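Side-chain contacts in TRAP dicarboxylate transporter, DctP subunit (Ochrobactrum anthropi, PDB 4P47), which probably captures a small solute, perhaps a dicarboxylate, in the periplasm and delivers it to the membrane components of a TRAP transporter: residues A[200-204]-A[205-209]; A[298-301]-A[302-306]. All blocks are in the same frame, centred on the assembly; numbering follows the deposited sequence.

Contact 1: residues A[200-204]-A[205-209]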
loop_
_atom_site.group_PDB
_atom_site.type_symbol
_atom_site.label_atom_id
_atom_site.label_comp_id
_atom_site.label_asym_id
_atom_site.label_seq_id
_atom_site.Cartn_x
_atom_site.Cartn_y
_atom_site.Cartn_z
ATOM N N TYR A 200 -1.065 3.435 -20.838
ATOM C CA TYR A 200 -2.016 4.393 -21.414
ATOM C C TYR A 200 -2.338 4.040 -22.874
ATOM O O TYR A 200 -3.501 3.992 -23.295
ATOM C CB TYR A 200 -1.477 5.828 -21.341
ATOM C CG TYR A 200 -2.388 6.823 -22.034
ATOM C CD1 TYR A 200 -2.336 6.979 -23.412
ATOM C CD2 TYR A 200 -3.300 7.595 -21.318
ATOM C CE1 TYR A 200 -3.170 7.855 -24.061
ATOM C CE2 TYR A 200 -4.123 8.482 -21.971
ATOM C CZ TYR A 200 -4.046 8.605 -23.344
ATOM O OH TYR A 200 -4.883 9.494 -23.997
ATOM N N THR A 201 -1.299 3.779 -23.660
ATOM C CA THR A 201 -1.484 3.558 -25.090
ATOM C C THR A 201 -2.141 2.209 -25.346
ATOM O O THR A 201 -2.970 2.086 -26.249
ATOM C CB THR A 201 -0.163 3.678 -25.882
ATOM O OG1 THR A 201 0.486 4.909 -25.542
ATOM C CG2 THR A 201 -0.431 3.661 -27.363
ATOM N N ALA A 202 -1.809 1.187 -24.555
ATOM C CA ALA A 202 -2.484 -0.101 -24.700
ATOM C C ALA A 202 -3.971 0.000 -24.342
ATOM O O ALA A 202 -4.803 -0.648 -24.959
ATOM C CB ALA A 202 -1.790 -1.188 -23.883
ATOM N N LEU A 203 -4.303 0.823 -23.345
ATOM C CA LEU A 203 -5.706 1.088 -23.034
ATOM C C LEU A 203 -6.382 1.854 -24.165
ATOM O O LEU A 203 -7.521 1.584 -24.519
ATOM C CB LEU A 203 -5.847 1.857 -21.718
ATOM C CG LEU A 203 -5.396 1.116 -20.448
ATOM C CD1 LEU A 203 -5.319 2.082 -19.303
ATOM C CD2 LEU A 203 -6.300 -0.038 -20.111
ATOM N N GLU A 204 -5.666 2.813 -24.730
ATOM C CA GLU A 204 -6.215 3.584 -25.849
ATOM C C GLU A 204 -6.544 2.681 -27.039
ATOM O O GLU A 204 -7.619 2.801 -27.624
ATOM C CB GLU A 204 -5.219 4.639 -26.262
ATOM C CG GLU A 204 -5.742 5.579 -27.321
ATOM C CD GLU A 204 -4.718 6.627 -27.759
ATOM O OE1 GLU A 204 -3.510 6.523 -27.439
ATOM O OE2 GLU A 204 -5.150 7.564 -28.466
ATOM N N THR A 205 -5.641 1.781 -27.407
ATOM C CA THR A 205 -5.877 0.935 -28.583
ATOM C C THR A 205 -6.871 -0.175 -28.269
ATOM O O THR A 205 -7.474 -0.755 -29.178
ATOM C CB THR A 205 -4.582 0.297 -29.144
ATOM O OG1 THR A 205 -4.072 -0.648 -28.211
ATOM C CG2 THR A 205 -3.512 1.341 -29.428
ATOM N N GLY A 206 -7.066 -0.465 -26.990
ATOM C CA GLY A 206 -8.024 -1.479 -26.594
ATOM C C GLY A 206 -7.495 -2.894 -26.495
ATOM O O GLY A 206 -8.251 -3.817 -26.229
ATOM N N THR A 207 -6.202 -3.108 -26.679
ATOM C CA THR A 207 -5.720 -4.466 -26.529
ATOM C C THR A 207 -5.794 -4.899 -25.062
ATOM O O THR A 207 -5.820 -6.078 -24.747
ATOM C CB THR A 207 -4.315 -4.614 -27.084
ATOM O OG1 THR A 207 -3.489 -3.597 -26.522
ATOM C CG2 THR A 207 -4.351 -4.465 -28.606
ATOM N N VAL A 208 -5.804 -3.920 -24.169
ATOM C CA VAL A 208 -6.074 -4.119 -22.760
ATOM C C VAL A 208 -7.400 -3.414 -22.455
ATOM O O VAL A 208 -7.579 -2.294 -22.871
ATOM C CB VAL A 208 -4.915 -3.487 -21.966
ATOM C CG1 VAL A 208 -5.123 -3.678 -20.515
ATOM C CG2 VAL A 208 -3.586 -4.095 -22.438
ATOM N N ASP A 209 -8.324 -4.075 -21.771
ATOM C CA ASP A 209 -9.637 -3.505 -21.451
ATOM C C ASP A 209 -9.578 -2.561 -20.248
ATOM O O ASP A 209 -10.340 -1.598 -20.173
ATOM C CB ASP A 209 -10.655 -4.600 -21.123
ATOM C CG ASP A 209 -10.937 -5.505 -22.291
ATOM O OD1 ASP A 209 -11.130 -4.967 -23.395
ATOM O OD2 ASP A 209 -10.995 -6.727 -22.103
HETATM O O HOH W 1 -9.195 0.028 -22.914
#

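Contact 2: residues A[298-301]-A[302-306]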
loop_
_atom_site.group_PDB
_atom_site.type_symbol
_atom_site.label_atom_id
_atom_site.label_comp_id
_atom_site.label_asym_id
_atom_site.label_seq_id
_atom_site.Cartn_x
_atom_site.Cartn_y
_atom_site.Cartn_z
ATOM N N PRO A 298 -20.833 -3.841 1.245
ATOM C CA PRO A 298 -20.009 -4.815 1.951
ATOM C C PRO A 298 -20.401 -6.237 1.588
ATOM O O PRO A 298 -19.570 -7.135 1.605
ATOM C CB PRO A 298 -20.339 -4.545 3.429
ATOM C CG PRO A 298 -20.766 -3.130 3.476
ATOM C CD PRO A 298 -21.391 -2.816 2.155
ATOM N N GLU A 299 -21.680 -6.457 1.294
ATOM C CA GLU A 299 -22.143 -7.807 1.003
ATOM C C GLU A 299 -21.653 -8.249 -0.380
ATOM O O GLU A 299 -21.328 -9.412 -0.588
ATOM C CB GLU A 299 -23.680 -7.896 1.156
ATOM C CG GLU A 299 -24.177 -7.739 2.612
ATOM C CD GLU A 299 -24.263 -6.283 3.080
ATOM O OE1 GLU A 299 -24.099 -5.362 2.256
ATOM O OE2 GLU A 299 -24.516 -6.035 4.283
ATOM N N GLU A 300 -21.542 -7.323 -1.318
ATOM C CA GLU A 300 -20.963 -7.670 -2.596
ATOM C C GLU A 300 -19.444 -7.930 -2.463
ATOM O O GLU A 300 -18.910 -8.843 -3.083
ATOM C CB GLU A 300 -21.240 -6.584 -3.616
ATOM C CG GLU A 300 -20.619 -6.878 -4.939
ATOM C CD GLU A 300 -21.046 -8.208 -5.551
ATOM O OE1 GLU A 300 -22.240 -8.574 -5.461
ATOM O OE2 GLU A 300 -20.182 -8.872 -6.160
ATOM N N THR A 301 -18.760 -7.134 -1.648
ATOM C CA THR A 301 -17.361 -7.395 -1.338
ATOM C C THR A 301 -17.213 -8.790 -0.753
ATOM O O THR A 301 -16.312 -9.536 -1.143
ATOM C CB THR A 301 -16.814 -6.346 -0.371
ATOM O OG1 THR A 301 -16.807 -5.082 -1.041
ATOM C CG2 THR A 301 -15.398 -6.719 0.078
ATOM N N THR A 302 -18.094 -9.154 0.169
ATOM C CA THR A 302 -18.022 -10.472 0.770
ATOM C C THR A 302 -18.214 -11.554 -0.283
ATOM O O THR A 302 -17.568 -12.587 -0.257
ATOM C CB THR A 302 -19.055 -10.591 1.893
ATOM O OG1 THR A 302 -18.653 -9.751 2.974
ATOM C CG2 THR A 302 -19.209 -12.040 2.403
ATOM N N ARG A 303 -19.131 -11.331 -1.210
ATOM C CA ARG A 303 -19.373 -12.283 -2.293
ATOM C C ARG A 303 -18.099 -12.504 -3.133
ATOM O O ARG A 303 -17.771 -13.635 -3.514
ATOM C CB ARG A 303 -20.543 -11.780 -3.162
ATOM C CG ARG A 303 -21.190 -12.786 -4.093
ATOM C CD ARG A 303 -22.499 -12.216 -4.724
ATOM N NE ARG A 303 -23.605 -12.210 -3.769
ATOM C CZ ARG A 303 -24.439 -13.232 -3.576
ATOM N NH1 ARG A 303 -25.406 -13.147 -2.674
ATOM N NH2 ARG A 303 -24.306 -14.334 -4.286
ATOM N N LEU A 304 -17.356 -11.426 -3.398
ATOM C CA LEU A 304 -16.100 -11.510 -4.158
ATOM C C LEU A 304 -15.021 -12.206 -3.338
ATOM O O LEU A 304 -14.347 -13.134 -3.821
ATOM C CB LEU A 304 -15.607 -10.118 -4.570
ATOM C CG LEU A 304 -16.486 -9.449 -5.614
ATOM C CD1 LEU A 304 -16.090 -7.997 -5.769
ATOM C CD2 LEU A 304 -16.414 -10.163 -6.951
ATOM N N ARG A 305 -14.900 -11.821 -2.069
ATOM C CA ARG A 305 -13.946 -12.442 -1.173
ATOM C C ARG A 305 -14.175 -13.954 -1.092
ATOM O O ARG A 305 -13.238 -14.747 -1.191
ATOM C CB ARG A 305 -14.062 -11.826 0.213
ATOM C CG ARG A 305 -13.004 -12.323 1.191
ATOM C CD ARG A 305 -13.251 -11.798 2.618
ATOM N NE ARG A 305 -13.220 -10.349 2.686
ATOM C CZ ARG A 305 -14.258 -9.554 2.931
ATOM N NH1 ARG A 305 -15.465 -10.043 3.178
ATOM N NH2 ARG A 305 -14.072 -8.250 2.953
ATOM N N ASP A 306 -15.429 -14.359 -0.931
ATOM C CA ASP A 306 -15.754 -15.780 -0.790
ATOM C C ASP A 306 -15.478 -16.532 -2.091
ATOM O O ASP A 306 -15.040 -17.680 -2.070
ATOM C CB ASP A 306 -17.206 -15.980 -0.346
ATOM C CG ASP A 306 -17.449 -15.536 1.101
ATOM O OD1 ASP A 306 -16.473 -15.310 1.838
ATOM O OD2 ASP A 306 -18.627 -15.420 1.489
HETATM O O HOH W 2 -17.182 -7.106 3.372
#

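Contact 1: residues A[200-204]-A[205-209]
Ala202 and Val208 meet where helix 196-205 ends at a C' glycine, Gly206, in the turn that leads into strand 210-213. The helix lies on a beta-alpha-beta crossover between the parallel strands 190-192 and 210-213, with strand 171-173 between them in the sheet.

The apolar contact has two branches. Ala202 CB rests 3.7 Å from Val208 CG2, while the other methyl of the same valine, CG1, lies 3.8 Å from Leu203 CD2. Val208 can face both residues because CG1 stands anti to its backbone N (chi1 -179°), so the two methyls diverge toward successive residues of the last helical turn.

Hydrogen bonding changes character through the turn. The regular bond from Thr205 N to Thr201 O is short, 2.9 Å, and fairly straight (158° at the hydrogen). One residue on, Gly206 N is shared between Ala202 O and Leu203 O by two weak, bent bonds. Gly206 has a positive phi of 89°, a conformation glycine adopts readily. A further weak bond joins Thr205 OG1 to Ala202 O. Asp209 has its partners outside the turn: OD1 forms a salt bridge with Arg158, and OD2 accepts from the backbone N of Lys171.

Water completes the turn: water 1 lies 2.8 Å from Leu203 O and 2.8 Å from Val208 O, placed to donate to each carbonyl and so linking the helix end to the loop.

Contact 2: residues A[298-301]-A[302-306]
Thr301 and Arg305 meet one turn apart in the first turns of helix 298-312, which follows strand 292-295. The tightly packed side of the contact lies here, with Thr301 and Leu304 both buried. Thr301 CG2 stands anti to the backbone N and comes within 3.5 Å of Arg305 NH2, and Thr301 O sits over one face of the guanidinium. The backbone bond from Arg305 N to Thr301 O is short, 2.8 Å, and nearly straight at 170°. Leu304 lies beside them, with CB 3.5 Å from Thr301 O and its side chain touching Phe112 and Leu296. Arg305 NH2 also donates to Phe112 O, which ties the helix to that loop. In the plane of the guanidinium, at its edge, water 2 weakly accepts from NH2 and donates a hydrogen bond to Pro298 O.

The flank of Glu300 and Arg303 is looser. The glutamate chain bends at chi2, bringing OE1 to 3.7 Å from Arg303 CD and OE2 to 3.8 Å from Leu304 CG, so carboxylate oxygens meet carbon rather than nitrogen. The planes of the Glu300 carboxylate and the Arg303 guanidinium are 25° apart, yet Glu300 OE1 and Arg303 NE remain 4.2 Å apart, beyond a salt bridge. The chemistry thus implies that this pair contributes at most a diffuse attraction, probably softened by solvent, whereas Arg305 has a directed hydrogen bond to Phe112 O and a weak one to water.

How the contacts relate
Contact 1 precedes contact 2 along the chain, and the two never touch: their centres lie 29 Å apart and their nearest atoms about 16 Å. Each involves a helix next to the same mixed sheet. Helix 196-205 runs into strand 210-213, which pairs with strand 141-156; that strand in turn pairs with strand 229-245, the parallel partner of strand 292-295, from which helix 298-312 departs. Contact 1 therefore ends a helix before a strand, whereas contact 2 begins one after a strand. Both fall within the family 7 solute-binding range; they sit at the end of one helix and in the first turns of another, on separate parts of the same periplasmic binding protein fold.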